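PDB 5HL3: Lmo2470 protein from Listeria monocytogenes EGD-e, which is a calcium-binding, leucine-rich-repeat internalin (InlP) that interacts with the host protein afadin and facilitates crossing of basement membranes. Local coordinates for residues D41-D44 against L45-L48; M156-T159 against S160-P164; L284-Y287 against F288-E292; S329-P333 against G334-L338. All blocks are in the same frame, centred on the assembly; numbering follows the deposited sequence.

Contact 1 of 4, residues D41-D44 against L45-L48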
loop_
_atom_site.group_PDB
_atom_site.type_symbol
_atom_site.label_atom_id
_atom_site.label_comp_id
_atom_site.label_asym_id
_atom_site.label_seq_id
_atom_site.Cartn_x
_atom_site.Cartn_y
_atom_site.Cartn_z
ATOM N N ASP A 41 5.146 42.374 -7.925
ATOM C CA ASP A 41 4.965 42.510 -9.368
ATOM C C ASP A 41 5.163 41.150 -10.030
ATOM O O ASP A 41 5.416 40.147 -9.374
ATOM C CB ASP A 41 5.872 43.599 -9.947
ATOM C CG ASP A 41 7.347 43.355 -9.748
ATOM O OD1 ASP A 41 7.784 42.208 -9.537
ATOM O OD2 ASP A 41 8.124 44.364 -9.818
ATOM N N GLN A 42 5.025 41.096 -11.345
ATOM C CA GLN A 42 5.106 39.817 -12.047
ATOM C C GLN A 42 6.489 39.171 -11.882
ATOM O O GLN A 42 6.601 37.947 -11.790
ATOM C CB GLN A 42 4.718 39.964 -13.527
ATOM C CG GLN A 42 4.576 38.636 -14.247
ATOM C CD GLN A 42 3.491 37.756 -13.644
ATOM O OE1 GLN A 42 2.370 38.219 -13.436
ATOM N NE2 GLN A 42 3.798 36.496 -13.401
ATOM N N ASP A 43 7.545 39.978 -11.815
ATOM C CA ASP A 43 8.894 39.429 -11.580
ATOM C C ASP A 43 8.954 38.677 -10.254
ATOM O O ASP A 43 9.627 37.646 -10.154
ATOM C CB ASP A 43 9.957 40.531 -11.571
ATOM C CG ASP A 43 10.519 40.867 -12.957
ATOM O OD1 ASP A 43 9.990 40.422 -14.000
ATOM O OD2 ASP A 43 11.555 41.588 -13.005
ATOM N N ASP A 44 8.257 39.154 -9.220
ATOM C CA ASP A 44 8.271 38.463 -7.934
ATOM C C ASP A 44 7.620 37.077 -8.057
ATOM O O ASP A 44 8.094 36.102 -7.481
ATOM C CB ASP A 44 7.545 39.287 -6.877
ATOM C CG ASP A 44 8.248 40.571 -6.512
ATOM O OD1 ASP A 44 9.485 40.591 -6.372
ATOM O OD2 ASP A 44 7.562 41.580 -6.368
ATOM N N LEU A 45 6.531 37.003 -8.799
ATOM C CA LEU A 45 5.850 35.722 -9.057
ATOM C C LEU A 45 6.740 34.795 -9.894
ATOM O O LEU A 45 6.844 33.572 -9.623
ATOM C CB LEU A 45 4.490 35.933 -9.712
ATOM C CG LEU A 45 3.439 36.647 -8.880
ATOM C CD1 LEU A 45 2.268 37.003 -9.771
ATOM C CD2 LEU A 45 2.979 35.845 -7.643
ATOM N N ASP A 46 7.392 35.354 -10.912
ATOM C CA ASP A 46 8.246 34.546 -11.789
ATOM C C ASP A 46 9.430 33.925 -11.060
ATOM O O ASP A 46 9.916 32.862 -11.469
ATOM C CB ASP A 46 8.759 35.388 -12.963
ATOM C CG ASP A 46 7.687 35.775 -13.956
ATOM O OD1 ASP A 46 6.549 35.270 -13.922
ATOM O OD2 ASP A 46 7.973 36.640 -14.797
ATOM N N ALA A 47 9.868 34.551 -9.964
ATOM C CA ALA A 47 10.953 33.972 -9.166
ATOM C C ALA A 47 10.554 32.695 -8.401
ATOM O O ALA A 47 11.427 32.002 -7.888
ATOM C CB ALA A 47 11.475 35.023 -8.207
ATOM N N LEU A 48 9.254 32.410 -8.288
ATOM C CA LEU A 48 8.794 31.212 -7.576
ATOM C C LEU A 48 8.889 29.959 -8.426
ATOM O O LEU A 48 8.432 29.923 -9.587
ATOM C CB LEU A 48 7.346 31.409 -7.176
ATOM C CG LEU A 48 7.061 32.595 -6.258
ATOM C CD1 LEU A 48 5.571 32.739 -6.114
ATOM C CD2 LEU A 48 7.753 32.387 -4.896
HETATM O O HOH W 1 7.709 39.429 -15.199
HETATM O O HOH W 2 10.590 37.742 -14.887
#
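Gln42 and Asp46, one helical turn apart, are joined twice. The backbone N of Asp46 donates to Gln42 O at 2.8 Å, and the side-chain NE2 of Gln42 gives an almost straight bond to Asp46 OD1 at 3.1 Å. A capping box starts this short helix of the N-terminal internalin domain: Asp41, at the N-cap, takes the N-H of Asp44 on OD1 at 3.1 Å, while its own N-H goes to Asp44 OD2 at 3.0 Å. Aspartate suits both places, since its short arm reaches a backbone N-H at the helix start, where the helix dipole would probably favour a negative charge.

In Gln42, CG lies anti to the backbone N (chi1 -171°) and the chain then bends at chi2, which carries the amide forward along the helix to Asp46. The amide plane holds OD1, yet the donor meets the Asp46 carboxylate from above its plane. Asn72 also donates to OD1, and Met70 O accepts from the same Gln42 NE2, tying the helix to the loop beyond. On the flank, the carboxylates of Asp43 and Asp46 come near each other, and two waters bridge Asp43 OD1 and Asp46 OD2, which probably eases the repulsion. Leu45 turns to the interior against Leu10, and its CD1 rests 3.9 Å from Gln42 OE1.

Contact 2 of 4, residues M156-T159 against S160-P164; sequences MLIT and SDELP. With CA (calcium ion), chain E.
Thr159 and Glu162 face each other across a tight turn, their side chains passing at a slant, and a calcium ion lies beyond the carboxylate. Glu162 stretches out past CG (chi2 167°), so that its carboxylate comes up to the backbone N-H of Thr159 and presents both oxygens to the calcium ion, OE1 at 2.5 Å and OE2 at 2.6 Å. Glutamate suits this place because its longer arm spans the turn and still grips in bidentate fashion. OE1 works twice: the N-H of Thr159 also reaches it at 3.0 Å, approaching from well above the carboxylate plane, which, with the two metal bonds, helps fix how the group is turned. In return Glu162 N donates to Thr159 O at 2.9 Å, closing the turn.

Thr159 and Asp161 run side by side. The hydroxyl OG1 donates to Asp161 OD1 at 2.6 Å on the syn side, and accepts from a metal-bound water, so Thr159 is a second-shell residue, and Asp161 in turn orients its hydroxyl. Leu157 contributes its carbonyl O, 2.4 Å from the calcium ion, and four waters bring the ligands to seven; one of these waters also donates to Met156 O. Ser160 OG hydrogen-bonds Thr184 O and Thr183 N of the loop after strand 174-176. Leu157 O, Glu162 and the waters make up a calcium site in the loop between neighbouring leucine-rich-repeat strands.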
loop_
_atom_site.group_PDB
_atom_site.type_symbol
_atom_site.label_atom_id
_atom_site.label_comp_id
_atom_site.label_asym_id
_atom_site.label_seq_id
_atom_site.Cartn_x
_atom_site.Cartn_y
_atom_site.Cartn_z
HETATM N N MSE A 156 -5.803 5.541 2.738
HETATM C CA MSE A 156 -6.840 6.464 2.291
HETATM C C MSE A 156 -8.216 5.856 2.275
HETATM O O MSE A 156 -9.135 6.454 1.733
HETATM C CB MSE A 156 -6.533 6.996 0.869
HETATM C CG MSE A 156 -5.178 7.722 0.783
HETATM SE SE MSE A 156 -4.948 8.634 -0.930
HETATM C CE MSE A 156 -6.086 10.166 -0.555
ATOM N N LEU A 157 -8.384 4.688 2.912
ATOM C CA LEU A 157 -9.652 3.929 2.884
ATOM C C LEU A 157 -10.166 3.659 1.452
ATOM O O LEU A 157 -11.363 3.792 1.166
ATOM C CB LEU A 157 -10.687 4.579 3.784
ATOM C CG LEU A 157 -10.331 4.487 5.277
ATOM C CD1 LEU A 157 -11.303 5.347 6.043
ATOM C CD2 LEU A 157 -10.360 3.075 5.791
ATOM N N ILE A 158 -9.247 3.258 0.572
ATOM C CA ILE A 158 -9.613 2.946 -0.789
ATOM C C ILE A 158 -10.095 1.494 -0.868
ATOM O O ILE A 158 -9.414 0.586 -0.394
ATOM C CB ILE A 158 -8.427 3.175 -1.733
ATOM C CG1 ILE A 158 -8.107 4.673 -1.746
ATOM C CG2 ILE A 158 -8.771 2.705 -3.158
ATOM C CD1 ILE A 158 -6.784 5.037 -2.376
ATOM N N THR A 159 -11.280 1.304 -1.454
ATOM C CA THR A 159 -11.846 -0.029 -1.732
ATOM C C THR A 159 -11.719 -0.313 -3.229
ATOM O O THR A 159 -11.461 0.597 -4.042
ATOM C CB THR A 159 -13.291 -0.168 -1.216
ATOM O OG1 THR A 159 -14.046 0.988 -1.609
ATOM C CG2 THR A 159 -13.280 -0.272 0.313
ATOM N N SER A 160 -11.907 -1.569 -3.620
ATOM C CA SER A 160 -11.660 -1.968 -5.012
ATOM C C SER A 160 -12.600 -1.306 -6.037
ATOM O O SER A 160 -12.210 -1.081 -7.183
ATOM C CB SER A 160 -11.658 -3.490 -5.128
ATOM O OG SER A 160 -10.608 -4.024 -4.343
ATOM N N ASP A 161 -13.796 -0.924 -5.602
ATOM C CA ASP A 161 -14.726 -0.220 -6.481
ATOM C C ASP A 161 -14.268 1.222 -6.805
ATOM O O ASP A 161 -14.828 1.868 -7.676
ATOM C CB ASP A 161 -16.135 -0.184 -5.856
ATOM C CG ASP A 161 -16.158 0.561 -4.511
ATOM O OD1 ASP A 161 -15.371 0.201 -3.645
ATOM O OD2 ASP A 161 -16.934 1.525 -4.300
ATOM N N GLU A 162 -13.244 1.699 -6.100
ATOM C CA GLU A 162 -12.736 3.073 -6.245
ATOM C C GLU A 162 -11.446 3.149 -7.045
ATOM O O GLU A 162 -10.907 4.244 -7.245
ATOM C CB GLU A 162 -12.508 3.661 -4.827
ATOM C CG GLU A 162 -13.805 3.854 -4.039
ATOM C CD GLU A 162 -13.643 4.129 -2.549
ATOM O OE1 GLU A 162 -12.511 4.008 -2.027
ATOM O OE2 GLU A 162 -14.693 4.423 -1.910
ATOM N N LEU A 163 -10.963 2.006 -7.540
ATOM C CA LEU A 163 -9.664 1.898 -8.227
ATOM C C LEU A 163 -9.836 1.413 -9.667
ATOM O O LEU A 163 -10.136 0.223 -9.898
ATOM C CB LEU A 163 -8.764 0.922 -7.457
ATOM C CG LEU A 163 -7.411 0.582 -8.086
ATOM C CD1 LEU A 163 -6.555 1.780 -8.261
ATOM C CD2 LEU A 163 -6.725 -0.465 -7.246
ATOM N N PRO A 164 -9.691 2.302 -10.641
ATOM C CA PRO A 164 -9.876 1.873 -12.034
ATOM C C PRO A 164 -8.684 1.143 -12.627
ATOM O O PRO A 164 -7.598 1.175 -12.091
ATOM C CB PRO A 164 -10.112 3.183 -12.778
ATOM C CG PRO A 164 -9.452 4.199 -11.984
ATOM C CD PRO A 164 -9.400 3.731 -10.543
HETATM CA CA CA E . -13.248 4.907 0.156
HETATM O O HOH W 3 -11.865 6.526 1.126
HETATM O O HOH W 4 -14.322 2.819 0.592
HETATM O O HOH W 5 -14.904 5.688 1.549
HETATM O O HOH W 6 -13.814 6.976 -0.975
#

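Contact 3 of 4, residues L284-Y287 against F288-E292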
loop_
_atom_site.group_PDB
_atom_site.type_symbol
_atom_site.label_atom_id
_atom_site.label_comp_id
_atom_site.label_asym_id
_atom_site.label_seq_id
_atom_site.Cartn_x
_atom_site.Cartn_y
_atom_site.Cartn_z
ATOM N N LEU A 284 2.411 -30.106 4.504
ATOM C CA LEU A 284 2.701 -28.673 4.733
ATOM C C LEU A 284 3.697 -28.200 3.707
ATOM O O LEU A 284 4.877 -28.040 4.011
ATOM C CB LEU A 284 3.158 -28.420 6.171
ATOM C CG LEU A 284 3.217 -26.954 6.628
ATOM C CD1 LEU A 284 1.918 -26.234 6.370
ATOM C CD2 LEU A 284 3.614 -26.899 8.100
ATOM N N PRO A 285 3.222 -27.983 2.467
ATOM C CA PRO A 285 4.160 -27.719 1.388
ATOM C C PRO A 285 5.086 -26.534 1.645
ATOM O O PRO A 285 6.268 -26.595 1.307
ATOM C CB PRO A 285 3.255 -27.535 0.168
ATOM C CG PRO A 285 2.060 -28.405 0.479
ATOM C CD PRO A 285 1.839 -28.171 1.958
ATOM N N ILE A 286 4.559 -25.483 2.252
ATOM C CA ILE A 286 5.359 -24.289 2.535
ATOM C C ILE A 286 6.572 -24.583 3.395
ATOM O O ILE A 286 7.654 -23.993 3.171
ATOM C CB ILE A 286 4.487 -23.151 3.128
ATOM C CG1 ILE A 286 5.318 -21.864 3.297
ATOM C CG2 ILE A 286 3.819 -23.568 4.449
ATOM C CD1 ILE A 286 4.498 -20.636 3.657
ATOM N N TYR A 287 6.461 -25.489 4.363
ATOM C CA TYR A 287 7.618 -25.824 5.192
ATOM C C TYR A 287 8.734 -26.358 4.309
ATOM O O TYR A 287 9.909 -25.937 4.431
ATOM C CB TYR A 287 7.274 -26.850 6.321
ATOM C CG TYR A 287 8.543 -27.436 6.909
ATOM C CD1 TYR A 287 9.341 -26.675 7.781
ATOM C CD2 TYR A 287 9.039 -28.660 6.475
ATOM C CE1 TYR A 287 10.545 -27.153 8.247
ATOM C CE2 TYR A 287 10.271 -29.132 6.918
ATOM C CZ TYR A 287 11.010 -28.378 7.812
ATOM O OH TYR A 287 12.235 -28.874 8.262
ATOM N N PHE A 288 8.404 -27.336 3.464
ATOM C CA PHE A 288 9.414 -27.960 2.611
ATOM C C PHE A 288 10.032 -26.999 1.601
ATOM O O PHE A 288 11.227 -27.064 1.348
ATOM C CB PHE A 288 8.862 -29.242 1.984
ATOM C CG PHE A 288 8.532 -30.274 3.024
ATOM C CD1 PHE A 288 9.531 -31.013 3.627
ATOM C CD2 PHE A 288 7.232 -30.406 3.490
ATOM C CE1 PHE A 288 9.240 -31.931 4.628
ATOM C CE2 PHE A 288 6.942 -31.272 4.520
ATOM C CZ PHE A 288 7.944 -32.036 5.077
ATOM N N GLN A 289 9.235 -26.080 1.078
ATOM C CA GLN A 289 9.743 -25.045 0.178
ATOM C C GLN A 289 10.708 -24.110 0.899
ATOM O O GLN A 289 11.797 -23.792 0.364
ATOM C CB GLN A 289 8.594 -24.247 -0.409
ATOM C CG GLN A 289 7.750 -25.009 -1.406
ATOM C CD GLN A 289 6.524 -24.208 -1.819
ATOM O OE1 GLN A 289 5.695 -23.837 -0.968
ATOM N NE2 GLN A 289 6.407 -23.936 -3.102
HETATM N N MSE A 290 10.319 -23.653 2.090
HETATM C CA MSE A 290 11.175 -22.752 2.865
HETATM C C MSE A 290 12.454 -23.446 3.276
HETATM O O MSE A 290 13.536 -22.859 3.255
HETATM C CB MSE A 290 10.414 -22.165 4.075
HETATM C CG MSE A 290 9.357 -21.187 3.567
HETATM SE SE MSE A 290 8.278 -20.340 4.964
HETATM C CE MSE A 290 9.680 -19.391 5.973
ATOM N N GLU A 291 12.352 -24.713 3.680
ATOM C CA GLU A 291 13.527 -25.453 4.123
ATOM C C GLU A 291 14.498 -25.644 2.978
ATOM O O GLU A 291 15.707 -25.339 3.119
ATOM C CB GLU A 291 13.107 -26.819 4.717
ATOM C CG GLU A 291 14.198 -27.556 5.488
ATOM C CD GLU A 291 15.297 -28.147 4.624
ATOM O OE1 GLU A 291 15.061 -28.574 3.473
ATOM O OE2 GLU A 291 16.439 -28.228 5.117
ATOM N N GLU A 292 13.991 -26.066 1.818
ATOM C CA GLU A 292 14.874 -26.406 0.724
ATOM C C GLU A 292 15.502 -25.210 0.021
ATOM O O GLU A 292 16.575 -25.349 -0.571
ATOM C CB GLU A 292 14.234 -27.393 -0.233
ATOM C CG GLU A 292 13.143 -26.912 -1.107
ATOM C CD GLU A 292 12.125 -28.020 -1.457
ATOM O OE1 GLU A 292 11.030 -27.623 -1.906
ATOM O OE2 GLU A 292 12.363 -29.243 -1.225
#
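The Tyr287 and Phe288 side chains leave the helix backbone with different first torsions, and this brings their rings together: CG of Tyr287 is anti to the backbone N (chi1 165°), whereas CG of Phe288 lies beside its own N, anti to the carbonyl carbon. The two rings form a T-shaped stack, centroids 4.9 Å apart and planes at 83°. Tyrosine supplies the edge, its CD2 standing 3.6 Å above the plane of the Phe288 ring and over its centre. Both also pack on Val317 of strand 310-318, so large rings suit this buried side.

One turn on, Glu291 runs alongside the tyrosine. Its CB lies over a face of the Tyr287 ring, toward the rim, and its CG is 3.6 Å from Tyr287 OH, so the aliphatic part of an acidic side chain serves as packing. On another flank, Ile286 and the selenomethionine Met290 point the same way, CG1 meeting SE at 3.7 Å. Pro285 fits the first turn, where a missing N-H costs no helical bond, and its O accepts from Gln289 N at 3.0 Å. Gln289 OE1 is bound by Leu252 N, linking the helix to the repeat side of the chain.

Tyr342 stacks edge-to-face on Tyr287, and Phe288 packs against the calcium ligands Glu319 and Asn322. Helix 285-292 thus lies against the mixed sheet of the C-terminal domain, consistent with an immunoglobulin-like E-set fold.

Contact 4 of 4, residues S329-P333 against G334-L338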
loop_
_atom_site.group_PDB
_atom_site.type_symbol
_atom_site.label_atom_id
_atom_site.label_comp_id
_atom_site.label_asym_id
_atom_site.label_seq_id
_atom_site.Cartn_x
_atom_site.Cartn_y
_atom_site.Cartn_z
ATOM N N SER A 329 -0.582 -40.226 19.945
ATOM C CA SER A 329 -0.962 -41.588 20.317
ATOM C C SER A 329 -1.377 -41.794 21.783
ATOM O O SER A 329 -2.102 -42.750 22.082
ATOM C CB SER A 329 0.148 -42.561 19.934
ATOM O OG SER A 329 1.299 -42.382 20.737
ATOM N N ALA A 330 -0.946 -40.910 22.681
ATOM C CA ALA A 330 -1.295 -41.054 24.105
ATOM C C ALA A 330 -2.574 -40.306 24.500
ATOM O O ALA A 330 -3.050 -40.470 25.622
ATOM C CB ALA A 330 -0.133 -40.614 24.993
ATOM N N LEU A 331 -3.139 -39.517 23.585
ATOM C CA LEU A 331 -4.347 -38.723 23.888
ATOM C C LEU A 331 -5.591 -39.589 23.973
ATOM O O LEU A 331 -5.725 -40.573 23.245
ATOM C CB LEU A 331 -4.565 -37.644 22.828
ATOM C CG LEU A 331 -3.422 -36.649 22.628
ATOM C CD1 LEU A 331 -3.746 -35.617 21.566
ATOM C CD2 LEU A 331 -3.079 -35.952 23.933
ATOM N N SER A 332 -6.507 -39.215 24.858
ATOM C CA SER A 332 -7.751 -39.952 25.011
ATOM C C SER A 332 -8.779 -39.421 23.989
ATOM O O SER A 332 -8.552 -38.379 23.348
ATOM C CB SER A 332 -8.271 -39.800 26.442
ATOM O OG SER A 332 -8.519 -38.436 26.724
ATOM N N PRO A 333 -9.903 -40.141 23.807
ATOM C CA PRO A 333 -10.892 -39.668 22.832
ATOM C C PRO A 333 -11.410 -38.264 23.145
ATOM O O PRO A 333 -11.535 -37.893 24.309
ATOM C CB PRO A 333 -12.017 -40.711 22.935
ATOM C CG PRO A 333 -11.333 -41.929 23.449
ATOM C CD PRO A 333 -10.314 -41.417 24.415
ATOM N N GLY A 334 -11.675 -37.483 22.107
ATOM C CA GLY A 334 -12.193 -36.138 22.291
ATOM C C GLY A 334 -11.900 -35.299 21.075
ATOM O O GLY A 334 -11.476 -35.827 20.043
ATOM N N GLU A 335 -12.116 -33.994 21.214
ATOM C CA GLU A 335 -11.854 -33.027 20.161
ATOM C C GLU A 335 -10.658 -32.186 20.576
ATOM O O GLU A 335 -10.632 -31.649 21.683
ATOM C CB GLU A 335 -13.061 -32.101 19.980
ATOM C CG GLU A 335 -14.392 -32.785 19.740
ATOM C CD GLU A 335 -14.513 -33.511 18.400
ATOM O OE1 GLU A 335 -13.747 -33.173 17.478
ATOM O OE2 GLU A 335 -15.422 -34.394 18.307
ATOM N N TYR A 336 -9.697 -32.027 19.665
ATOM C CA TYR A 336 -8.444 -31.341 19.954
ATOM C C TYR A 336 -8.083 -30.295 18.919
ATOM O O TYR A 336 -8.407 -30.440 17.739
ATOM C CB TYR A 336 -7.309 -32.368 20.005
ATOM C CG TYR A 336 -7.469 -33.388 21.116
ATOM C CD1 TYR A 336 -8.223 -34.541 20.939
ATOM C CD2 TYR A 336 -6.828 -33.208 22.352
ATOM C CE1 TYR A 336 -8.367 -35.469 21.956
ATOM C CE2 TYR A 336 -6.961 -34.126 23.368
ATOM C CZ TYR A 336 -7.730 -35.255 23.178
ATOM O OH TYR A 336 -7.856 -36.152 24.216
ATOM N N LYS A 337 -7.413 -29.238 19.379
ATOM C CA LYS A 337 -6.848 -28.185 18.519
ATOM C C LYS A 337 -5.336 -28.413 18.488
ATOM O O LYS A 337 -4.683 -28.315 19.533
ATOM C CB LYS A 337 -7.128 -26.816 19.086
ATOM C CG LYS A 337 -8.595 -26.442 19.139
ATOM C CD LYS A 337 -8.792 -24.948 19.384
ATOM C CE LYS A 337 -8.358 -24.524 20.781
ATOM N NZ LYS A 337 -8.943 -25.300 21.892
ATOM N N LEU A 338 -4.813 -28.753 17.317
ATOM C CA LEU A 338 -3.372 -29.016 17.118
ATOM C C LEU A 338 -2.705 -27.841 16.413
ATOM O O LEU A 338 -3.340 -27.111 15.660
ATOM C CB LEU A 338 -3.139 -30.296 16.298
ATOM C CG LEU A 338 -3.046 -31.606 17.088
ATOM C CD1 LEU A 338 -4.263 -31.862 17.953
ATOM C CD2 LEU A 338 -2.756 -32.814 16.194
HETATM O O HOH W 7 -5.915 -37.208 26.715
#
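The ring of Tyr336 carries Leu331 over one face and has the carbonyl O of Ser332 at its edge, near the ring plane. This is a tyrosine corner with the classical Leu-x-Pro-Gly-x-Tyr sequence, found where a loop enters a strand of a beta-sandwich. Leu331 CD1 forms a CH-pi contact 4.1 Å from the centroid of the Tyr336 ring, only 17° off the normal, and the two side chains run antiparallel alongside each other. Leucine suits the spot because one methyl, CD1, sits over the ring while the side chain also touches Ile360 and Tyr305 of the sheet.

Tyr336 OH donates to Ser332 O, four residues back, at a very short 2.5 Å, pinning the loop over the strand start. With chi1 at -63°, CG stands beside the backbone N of Tyr336, and the long ring spans from the strand to the loop. A water that accepts from Ser332 N at 2.8 Å gives a weak bond to the same hydroxyl. Pro333 stiffens the bend, and Gly334 follows with phi 158°, a backbone shape that glycine adopts easily, its lack of CB sparing a clash with Pro333 O. Tyr336 is anchored by backbone bonds to Val358, and Leu331 O is held by Gln276. Beside the phenol, Leu331 CB lies 3.9 Å from Tyr336 OH.

Overall arrangement
From the N terminus the four contacts follow in series; each closes just a local turn, and none nests in or crosses another. Contact 1 forms the short helix 42-46 of the N-terminal domain, just before the first strand of the parallel leucine-rich-repeat sheet. Contact 2 lies in the repeats, about 40 Å away between centres, in the calcium-bearing loop between strands 150-152 and 174-176. Past the repeats, contact 3 makes up helix 285-292 beside the mixed sheet, and contact 4 turns the chain into strand 334-345 of that sheet. These last two share the C-terminal domain, with centres about 26 Å apart, while the centres of contacts 1 and 4 lie about 81 Å apart, on opposite sides of the chain's centre.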